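Local coordinates for protein 3-hydroxyisobutyrate dehydrogenase (PDB 2CVZ) that binds NADPH and probably catalyses the NADP-dependent oxidation of 3-hydroxyisobutyrate to methylmalonate semialdehyde, a step of valine breakdown, at residues C[57-61]-C[145-149]; C[111-115]-C[157-162]; C[262-267]-C[279-283]. All coordinates share one frame; numbering follows the deposited sequence.

Interaction 1 lies within the N-terminal, Rossmann-type dinucleotide-binding domain, and interaction 2 joins the sheet of that domain to helix 160-188, by which the chain leaves for the helical part. Both reach the same mixed sheet, through strand 58-61 and strand 110-117; their centres are 14 Å apart and their nearest atoms about 5 Å. Their segments alternate along the chain, 57-61, 111-115, 145-149, 157-162. Interaction 3 comes later, between helix 251-267 and helix 276-284, with its centre 37 Å from that of interaction 1 and 32 Å from that of interaction 2. Packing of the nucleotide-binding sheet, the domain junction and a subunit interface are thus sampled in turn.

Interaction 1 (C[57-61]-C[145-149]); sequences RVIFT and FLAYA
The hydroxyl oxygen of Y148 comes up to the edge of the F60 ring near its plane, Y148 OH lying 3.2 Å from F60 CE2. F60 CD2 is nearly as close to the same oxygen, so two neighbouring ring C-H groups face it, a weakly polar contact rather than a hydrogen bond. The two side chains reach for each other across the space between strand and loop. Their ring planes stand 79° apart with centroids separated by 5.9 Å. Y148 reaches this place with CG held between its backbone N and carbonyl carbon (chi1 49°), which swings the ring back toward strand 58-61 from the type I turn L146-A149.

L146 offers one branch, CD2, to the F60 edge, 3.9 Å from F60 CE2. Farther round the ring, F60 CZ is 4.2 Å from F145 CB and 3.9 Å from F145 O, a carbonyl that also receives a weak bond from A147 N, 2.8 Å away. V58 makes a separate contact with F145: its CG2 sits over one face of the F145 ring, toward the rim, 4.1 Å from F145 CD2.

The segment 145-149 therefore covers one face of the Rossmann-type sheet beside helix 13-23, whose M16 and H19 touch Y148, while V87 of the adjacent strand packs against V58, F60 and Y148. With carbon atoms meeting at van der Waals range and one oxygen facing ring C-H groups, the loop's fit to the strand depends on complementary shape and burial rather than on directional polar bonds.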
loop_
_atom_site.group_PDB
_atom_site.type_symbol
_atom_site.label_atom_id
_atom_site.label_comp_id
_atom_site.label_asym_id
_atom_site.label_seq_id
_atom_site.Cartn_x
_atom_site.Cartn_y
_atom_site.Cartn_z
ATOM N N ARG C 57 -7.576 -39.535 26.599
ATOM C CA ARG C 57 -6.240 -39.874 26.127
ATOM C C ARG C 57 -5.829 -38.747 25.183
ATOM O O ARG C 57 -4.650 -38.412 25.058
ATOM C CB ARG C 57 -6.266 -41.204 25.368
ATOM C CG ARG C 57 -5.002 -41.504 24.570
ATOM C CD ARG C 57 -3.807 -41.755 25.474
ATOM N NE ARG C 57 -3.944 -43.005 26.218
ATOM C CZ ARG C 57 -3.039 -43.473 27.071
ATOM N NH1 ARG C 57 -1.922 -42.796 27.297
ATOM N NH2 ARG C 57 -3.249 -44.627 27.692
ATOM N N VAL C 58 -6.822 -38.167 24.518
ATOM C CA VAL C 58 -6.587 -37.068 23.593
ATOM C C VAL C 58 -7.595 -35.957 23.851
ATOM O O VAL C 58 -8.807 -36.174 23.797
ATOM C CB VAL C 58 -6.721 -37.513 22.120
ATOM C CG1 VAL C 58 -6.359 -36.352 21.195
ATOM C CG2 VAL C 58 -5.826 -38.711 21.851
ATOM N N ILE C 59 -7.080 -34.769 24.140
ATOM C CA ILE C 59 -7.913 -33.606 24.403
ATOM C C ILE C 59 -7.824 -32.661 23.208
ATOM O O ILE C 59 -6.728 -32.355 22.738
ATOM C CB ILE C 59 -7.430 -32.852 25.663
ATOM C CG1 ILE C 59 -7.613 -33.737 26.899
ATOM C CG2 ILE C 59 -8.194 -31.545 25.819
ATOM C CD1 ILE C 59 -7.079 -33.126 28.174
ATOM N N PHE C 60 -8.978 -32.216 22.715
ATOM C CA PHE C 60 -9.029 -31.286 21.588
ATOM C C PHE C 60 -9.553 -29.933 22.043
ATOM O O PHE C 60 -10.417 -29.857 22.914
ATOM C CB PHE C 60 -9.981 -31.767 20.491
ATOM C CG PHE C 60 -9.544 -33.012 19.785
ATOM C CD1 PHE C 60 -9.740 -34.262 20.361
ATOM C CD2 PHE C 60 -8.976 -32.939 18.517
ATOM C CE1 PHE C 60 -9.380 -35.425 19.681
ATOM C CE2 PHE C 60 -8.613 -34.096 17.827
ATOM C CZ PHE C 60 -8.816 -35.340 18.410
ATOM N N THR C 61 -9.043 -28.867 21.436
ATOM C CA THR C 61 -9.510 -27.527 21.747
ATOM C C THR C 61 -9.646 -26.731 20.461
ATOM O O THR C 61 -8.855 -26.885 19.536
ATOM C CB THR C 61 -8.544 -26.760 22.687
ATOM O OG1 THR C 61 -7.202 -26.859 22.194
ATOM C CG2 THR C 61 -8.620 -27.311 24.101
ATOM N N PHE C 145 -7.243 -40.297 15.086
ATOM C CA PHE C 145 -8.328 -39.667 15.834
ATOM C C PHE C 145 -8.922 -38.429 15.169
ATOM O O PHE C 145 -9.935 -37.903 15.632
ATOM C CB PHE C 145 -7.839 -39.298 17.235
ATOM C CG PHE C 145 -7.488 -40.483 18.079
ATOM C CD1 PHE C 145 -8.487 -41.281 18.625
ATOM C CD2 PHE C 145 -6.158 -40.820 18.307
ATOM C CE1 PHE C 145 -8.166 -42.403 19.390
ATOM C CE2 PHE C 145 -5.826 -41.937 19.068
ATOM C CZ PHE C 145 -6.830 -42.731 19.610
ATOM N N LEU C 146 -8.298 -37.962 14.092
ATOM C CA LEU C 146 -8.778 -36.771 13.398
ATOM C C LEU C 146 -9.965 -37.107 12.502
ATOM O O LEU C 146 -9.896 -36.980 11.279
ATOM C CB LEU C 146 -7.637 -36.162 12.577
ATOM C CG LEU C 146 -6.342 -35.971 13.374
ATOM C CD1 LEU C 146 -5.265 -35.364 12.479
ATOM C CD2 LEU C 146 -6.609 -35.077 14.582
ATOM N N ALA C 147 -11.062 -37.520 13.130
ATOM C CA ALA C 147 -12.277 -37.919 12.425
ATOM C C ALA C 147 -12.960 -36.824 11.613
ATOM O O ALA C 147 -13.798 -37.116 10.759
ATOM C CB ALA C 147 -13.275 -38.518 13.423
ATOM N N TYR C 148 -12.610 -35.570 11.876
ATOM C CA TYR C 148 -13.207 -34.442 11.164
ATOM C C TYR C 148 -12.366 -33.964 9.986
ATOM O O TYR C 148 -12.731 -32.998 9.311
ATOM C CB TYR C 148 -13.411 -33.275 12.134
ATOM C CG TYR C 148 -12.178 -32.954 12.959
ATOM C CD1 TYR C 148 -11.031 -32.423 12.366
ATOM C CD2 TYR C 148 -12.152 -33.207 14.331
ATOM C CE1 TYR C 148 -9.883 -32.155 13.123
ATOM C CE2 TYR C 148 -11.014 -32.944 15.096
ATOM C CZ TYR C 148 -9.883 -32.418 14.485
ATOM O OH TYR C 148 -8.757 -32.159 15.240
ATOM N N ALA C 149 -11.257 -34.650 9.729
ATOM C CA ALA C 149 -10.347 -34.248 8.661
ATOM C C ALA C 149 -10.170 -35.218 7.501
ATOM O O ALA C 149 -10.481 -36.407 7.598
ATOM C CB ALA C 149 -8.976 -33.938 9.259
#

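Interaction 2 (C[111-115]-C[157-162]); sequences YLDAP and PVGAGH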
loop_
_atom_site.group_PDB
_atom_site.type_symbol
_atom_site.label_atom_id
_atom_site.label_comp_id
_atom_site.label_asym_id
_atom_site.label_seq_id
_atom_site.Cartn_x
_atom_site.Cartn_y
_atom_site.Cartn_z
ATOM N N TYR C 111 1.650 -31.550 23.526
ATOM C CA TYR C 111 0.880 -30.572 22.767
ATOM C C TYR C 111 1.247 -30.610 21.289
ATOM O O TYR C 111 2.408 -30.808 20.924
ATOM C CB TYR C 111 1.142 -29.163 23.305
ATOM C CG TYR C 111 0.475 -28.047 22.519
ATOM C CD1 TYR C 111 -0.771 -27.546 22.899
ATOM C CD2 TYR C 111 1.097 -27.483 21.400
ATOM C CE1 TYR C 111 -1.381 -26.507 22.190
ATOM C CE2 TYR C 111 0.494 -26.447 20.683
ATOM C CZ TYR C 111 -0.741 -25.963 21.084
ATOM O OH TYR C 111 -1.325 -24.924 20.395
ATOM N N LEU C 112 0.241 -30.410 20.446
ATOM C CA LEU C 112 0.431 -30.381 19.004
ATOM C C LEU C 112 -0.474 -29.294 18.457
ATOM O O LEU C 112 -1.657 -29.258 18.793
ATOM C CB LEU C 112 0.026 -31.714 18.371
ATOM C CG LEU C 112 0.841 -32.964 18.708
ATOM C CD1 LEU C 112 0.212 -34.171 18.040
ATOM C CD2 LEU C 112 2.272 -32.783 18.238
ATOM N N ASP C 113 0.064 -28.382 17.652
ATOM C CA ASP C 113 -0.816 -27.379 17.080
ATOM C C ASP C 113 -1.426 -28.032 15.853
ATOM O O ASP C 113 -0.719 -28.595 15.016
ATOM C CB ASP C 113 -0.092 -26.064 16.716
ATOM C CG ASP C 113 1.308 -26.264 16.165
ATOM O OD1 ASP C 113 1.683 -25.510 15.240
ATOM O OD2 ASP C 113 2.047 -27.135 16.665
ATOM N N ALA C 114 -2.749 -27.992 15.768
ATOM C CA ALA C 114 -3.445 -28.605 14.654
ATOM C C ALA C 114 -4.555 -27.722 14.096
ATOM O O ALA C 114 -5.713 -28.138 14.022
ATOM C CB ALA C 114 -4.014 -29.954 15.087
ATOM N N PRO C 115 -4.216 -26.484 13.703
ATOM C CA PRO C 115 -5.234 -25.586 13.149
ATOM C C PRO C 115 -5.818 -26.198 11.876
ATOM O O PRO C 115 -5.199 -27.067 11.255
ATOM C CB PRO C 115 -4.463 -24.290 12.899
ATOM C CG PRO C 115 -3.059 -24.763 12.663
ATOM C CD PRO C 115 -2.889 -25.841 13.711
ATOM N N PRO C 157 7.828 -28.704 13.673
ATOM C CA PRO C 157 7.735 -28.762 15.136
ATOM C C PRO C 157 6.592 -27.886 15.650
ATOM O O PRO C 157 5.918 -27.218 14.865
ATOM C CB PRO C 157 9.102 -28.254 15.583
ATOM C CG PRO C 157 9.436 -27.248 14.519
ATOM C CD PRO C 157 9.048 -27.987 13.256
ATOM N N VAL C 158 6.378 -27.895 16.962
ATOM C CA VAL C 158 5.318 -27.093 17.568
ATOM C C VAL C 158 5.404 -25.647 17.091
ATOM O O VAL C 158 6.477 -25.040 17.117
ATOM C CB VAL C 158 5.410 -27.114 19.110
ATOM C CG1 VAL C 158 4.400 -26.137 19.715
ATOM C CG2 VAL C 158 5.154 -28.522 19.624
ATOM N N GLY C 159 4.270 -25.105 16.653
ATOM C CA GLY C 159 4.231 -23.732 16.182
ATOM C C GLY C 159 4.178 -23.611 14.670
ATOM O O GLY C 159 3.614 -22.654 14.140
ATOM N N ALA C 160 4.758 -24.585 13.975
ATOM C CA ALA C 160 4.780 -24.571 12.515
ATOM C C ALA C 160 3.379 -24.676 11.927
ATOM O O ALA C 160 3.104 -24.119 10.867
ATOM C CB ALA C 160 5.653 -25.705 11.991
ATOM N N GLY C 161 2.498 -25.400 12.612
ATOM C CA GLY C 161 1.136 -25.545 12.128
ATOM C C GLY C 161 0.417 -24.210 12.177
ATOM O O GLY C 161 -0.226 -23.804 11.210
ATOM N N HIS C 162 0.528 -23.525 13.312
ATOM C CA HIS C 162 -0.107 -22.224 13.483
ATOM C C HIS C 162 0.445 -21.223 12.474
ATOM O O HIS C 162 -0.282 -20.370 11.973
ATOM C CB HIS C 162 0.133 -21.686 14.897
ATOM C CG HIS C 162 -0.593 -22.439 15.965
ATOM N ND1 HIS C 162 -1.921 -22.791 15.858
ATOM C CD2 HIS C 162 -0.184 -22.879 17.179
ATOM C CE1 HIS C 162 -2.299 -23.417 16.959
ATOM N NE2 HIS C 162 -1.265 -23.484 17.777
#
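D113 meets the turn and first residues of helix 160-188 with its side chain. Its CB lies over one face of the H162 imidazole in a CH-pi contact, 3.3 Å from the ring centroid and 24° off the normal. D113 CG, held between the backbone N and the carbonyl carbon (chi1 37°), turns the carboxylate toward the turn P157-A160 and lies 3.2 Å from G159 N. OD1 then accepts H162 N through its anti lone pair, at 3.0 Å and 152°, and more weakly G161 N at 2.8 Å. OD2 takes G159 N at 3.0 Å in a nearly straight bond from above the carboxylate plane. V158 CA is 3.4 Å from D113 OD2. G161 must stay small, since a CB there would clash with D113 OD1. In the plane of its ring, H162 NE2 donates to Y111 OH at 3.0 Å, a hydroxyl also bonded to D88. An alanine replacing H162 would remove this donor and is likely to leave a gap beside D113 CB. A strand carboxylate thus satisfies amides of the N-cap residue G159, of H162 and, weakly, of G161 at a helix N-terminus, where the Rossmann-type sheet meets the long helix.

Interaction 3 (C[262-267]-C[279-283]); sequences MAKREL and LLERW
The R282 guanidinium turns its edge to E266 and one face to a methyl of its own helix, with L279 CD1 lying 3.9 Å above the guanidinium plane. W283 is similarly placed: L279 O of the preceding helical turn sits over one face of the indole, while the selenium of the selenomethionine M262 reaches the ring edge, M262 SE lying 4.3 Å from W283 CH2. These groups line a steep helix-helix crossing in the all-helical C-terminal part of the chain, where the axes of 262-267 and 279-283 pass 11.3 Å apart at 76°.

R282 forms a salt bridge with E266. R282 NH2 is 3.2 Å from E266 OE2, which lies close to the guanidinium plane, while NH2 comes from above the carboxylate plane; R282 NH1 adds a weak second bond to E266 OE2 at 3.4 Å. The two flat groups are turned 72° apart, so they do not pair side by side. E266 also bridges to R282 of the second subunit, and R282 to E266 of the second subunit, to which W283 NE1 donates as well. The ion pairs consequently link the helix crossing to the subunit interface.

Beneath the charges, L279 fills the crossing. Its CG is anti to the backbone N (chi1 -178°), which carries the two branches across to the other helix: L279 CD1 comes to 4.1 Å from E266 CG, and L279 CD2 presses on the backbone itself, 3.7 Å from A263 CA.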
loop_
_atom_site.group_PDB
_atom_site.type_symbol
_atom_site.label_atom_id
_atom_site.label_comp_id
_atom_site.label_asym_id
_atom_site.label_seq_id
_atom_site.Cartn_x
_atom_site.Cartn_y
_atom_site.Cartn_z
HETATM N N MSE C 262 -9.571 -1.994 8.953
HETATM C CA MSE C 262 -10.530 -0.943 8.613
HETATM C C MSE C 262 -11.927 -1.543 8.559
HETATM O O MSE C 262 -12.881 -0.990 9.106
HETATM C CB MSE C 262 -10.222 -0.341 7.243
HETATM C CG MSE C 262 -8.886 0.358 7.123
HETATM SE SE MSE C 262 -8.638 0.932 5.304
HETATM C CE MSE C 262 -6.793 1.549 5.443
ATOM N N ALA C 263 -12.046 -2.672 7.871
ATOM C CA ALA C 263 -13.336 -3.333 7.757
ATOM C C ALA C 263 -13.869 -3.682 9.145
ATOM O O ALA C 263 -15.044 -3.460 9.438
ATOM C CB ALA C 263 -13.206 -4.592 6.903
ATOM N N LYS C 264 -13.000 -4.214 9.999
ATOM C CA LYS C 264 -13.395 -4.600 11.346
ATOM C C LYS C 264 -13.882 -3.402 12.153
ATOM O O LYS C 264 -14.858 -3.497 12.896
ATOM C CB LYS C 264 -12.218 -5.259 12.075
ATOM C CG LYS C 264 -12.515 -5.632 13.522
ATOM C CD LYS C 264 -11.242 -6.015 14.261
ATOM C CE LYS C 264 -11.510 -6.245 15.737
ATOM N NZ LYS C 264 -10.248 -6.480 16.501
ATOM N N ARG C 265 -13.198 -2.274 12.004
ATOM C CA ARG C 265 -13.567 -1.071 12.738
ATOM C C ARG C 265 -14.877 -0.484 12.233
ATOM O O ARG C 265 -15.627 0.119 12.998
ATOM C CB ARG C 265 -12.455 -0.027 12.619
ATOM C CG ARG C 265 -11.088 -0.546 13.043
ATOM C CD ARG C 265 -10.614 0.050 14.356
ATOM N NE ARG C 265 -9.386 -0.591 14.822
ATOM C CZ ARG C 265 -8.668 -0.176 15.861
ATOM N NH1 ARG C 265 -9.047 0.893 16.546
ATOM N NH2 ARG C 265 -7.591 -0.850 16.241
ATOM N N GLU C 266 -15.155 -0.675 10.948
ATOM C CA GLU C 266 -16.370 -0.142 10.342
ATOM C C GLU C 266 -17.596 -1.041 10.452
ATOM O O GLU C 266 -18.713 -0.549 10.624
ATOM C CB GLU C 266 -16.118 0.172 8.865
ATOM C CG GLU C 266 -15.175 1.341 8.635
ATOM C CD GLU C 266 -15.811 2.673 8.977
ATOM O OE1 GLU C 266 -15.075 3.680 9.060
ATOM O OE2 GLU C 266 -17.049 2.715 9.154
ATOM N N LEU C 267 -17.389 -2.350 10.364
ATOM C CA LEU C 267 -18.497 -3.300 10.406
ATOM C C LEU C 267 -18.644 -4.080 11.704
ATOM O O LEU C 267 -19.686 -4.696 11.946
ATOM C CB LEU C 267 -18.361 -4.289 9.251
ATOM C CG LEU C 267 -18.183 -3.684 7.860
ATOM C CD1 LEU C 267 -17.892 -4.791 6.873
ATOM C CD2 LEU C 267 -19.434 -2.910 7.459
ATOM N N LEU C 279 -17.615 -3.024 2.885
ATOM C CA LEU C 279 -16.931 -1.739 3.010
ATOM C C LEU C 279 -16.632 -1.178 1.626
ATOM O O LEU C 279 -16.752 0.027 1.389
ATOM C CB LEU C 279 -15.633 -1.898 3.806
ATOM C CG LEU C 279 -14.825 -0.619 4.050
ATOM C CD1 LEU C 279 -15.715 0.444 4.685
ATOM C CD2 LEU C 279 -13.635 -0.932 4.949
ATOM N N LEU C 280 -16.244 -2.058 0.708
ATOM C CA LEU C 280 -15.946 -1.649 -0.659
ATOM C C LEU C 280 -17.234 -1.232 -1.361
ATOM O O LEU C 280 -17.240 -0.297 -2.164
ATOM C CB LEU C 280 -15.276 -2.797 -1.424
ATOM C CG LEU C 280 -13.883 -3.186 -0.923
ATOM C CD1 LEU C 280 -13.401 -4.443 -1.635
ATOM C CD2 LEU C 280 -12.920 -2.024 -1.161
ATOM N N GLU C 281 -18.327 -1.925 -1.056
ATOM C CA GLU C 281 -19.617 -1.600 -1.659
ATOM C C GLU C 281 -20.067 -0.252 -1.115
ATOM O O GLU C 281 -20.668 0.551 -1.830
ATOM C CB GLU C 281 -20.654 -2.667 -1.319
ATOM C CG GLU C 281 -20.277 -4.061 -1.789
ATOM C CD GLU C 281 -21.374 -5.075 -1.524
ATOM O OE1 GLU C 281 -21.905 -5.092 -0.393
ATOM O OE2 GLU C 281 -21.698 -5.856 -2.444
ATOM N N ARG C 282 -19.772 -0.023 0.161
ATOM C CA ARG C 282 -20.109 1.232 0.824
ATOM C C ARG C 282 -19.451 2.381 0.070
ATOM O O ARG C 282 -20.120 3.314 -0.375
ATOM C CB ARG C 282 -19.609 1.203 2.275
ATOM C CG ARG C 282 -19.302 2.570 2.877
ATOM C CD ARG C 282 -20.244 2.908 4.013
ATOM N NE ARG C 282 -20.097 2.024 5.166
ATOM C CZ ARG C 282 -19.182 2.167 6.122
ATOM N NH1 ARG C 282 -18.311 3.166 6.076
ATOM N NH2 ARG C 282 -19.152 1.317 7.140
ATOM N N TRP C 283 -18.134 2.305 -0.076
ATOM C CA TRP C 283 -17.386 3.344 -0.773
ATOM C C TRP C 283 -17.785 3.459 -2.237
ATOM O O TRP C 283 -17.926 4.560 -2.765
ATOM C CB TRP C 283 -15.880 3.075 -0.688
ATOM C CG TRP C 283 -15.315 3.123 0.694
ATOM C CD1 TRP C 283 -15.758 3.884 1.740
ATOM C CD2 TRP C 283 -14.152 2.433 1.165
ATOM N NE1 TRP C 283 -14.940 3.711 2.833
ATOM C CE2 TRP C 283 -13.946 2.827 2.507
ATOM C CE3 TRP C 283 -13.260 1.522 0.582
ATOM C CZ2 TRP C 283 -12.885 2.341 3.275
ATOM C CZ3 TRP C 283 -12.203 1.040 1.347
ATOM C CH2 TRP C 283 -12.025 1.451 2.680
#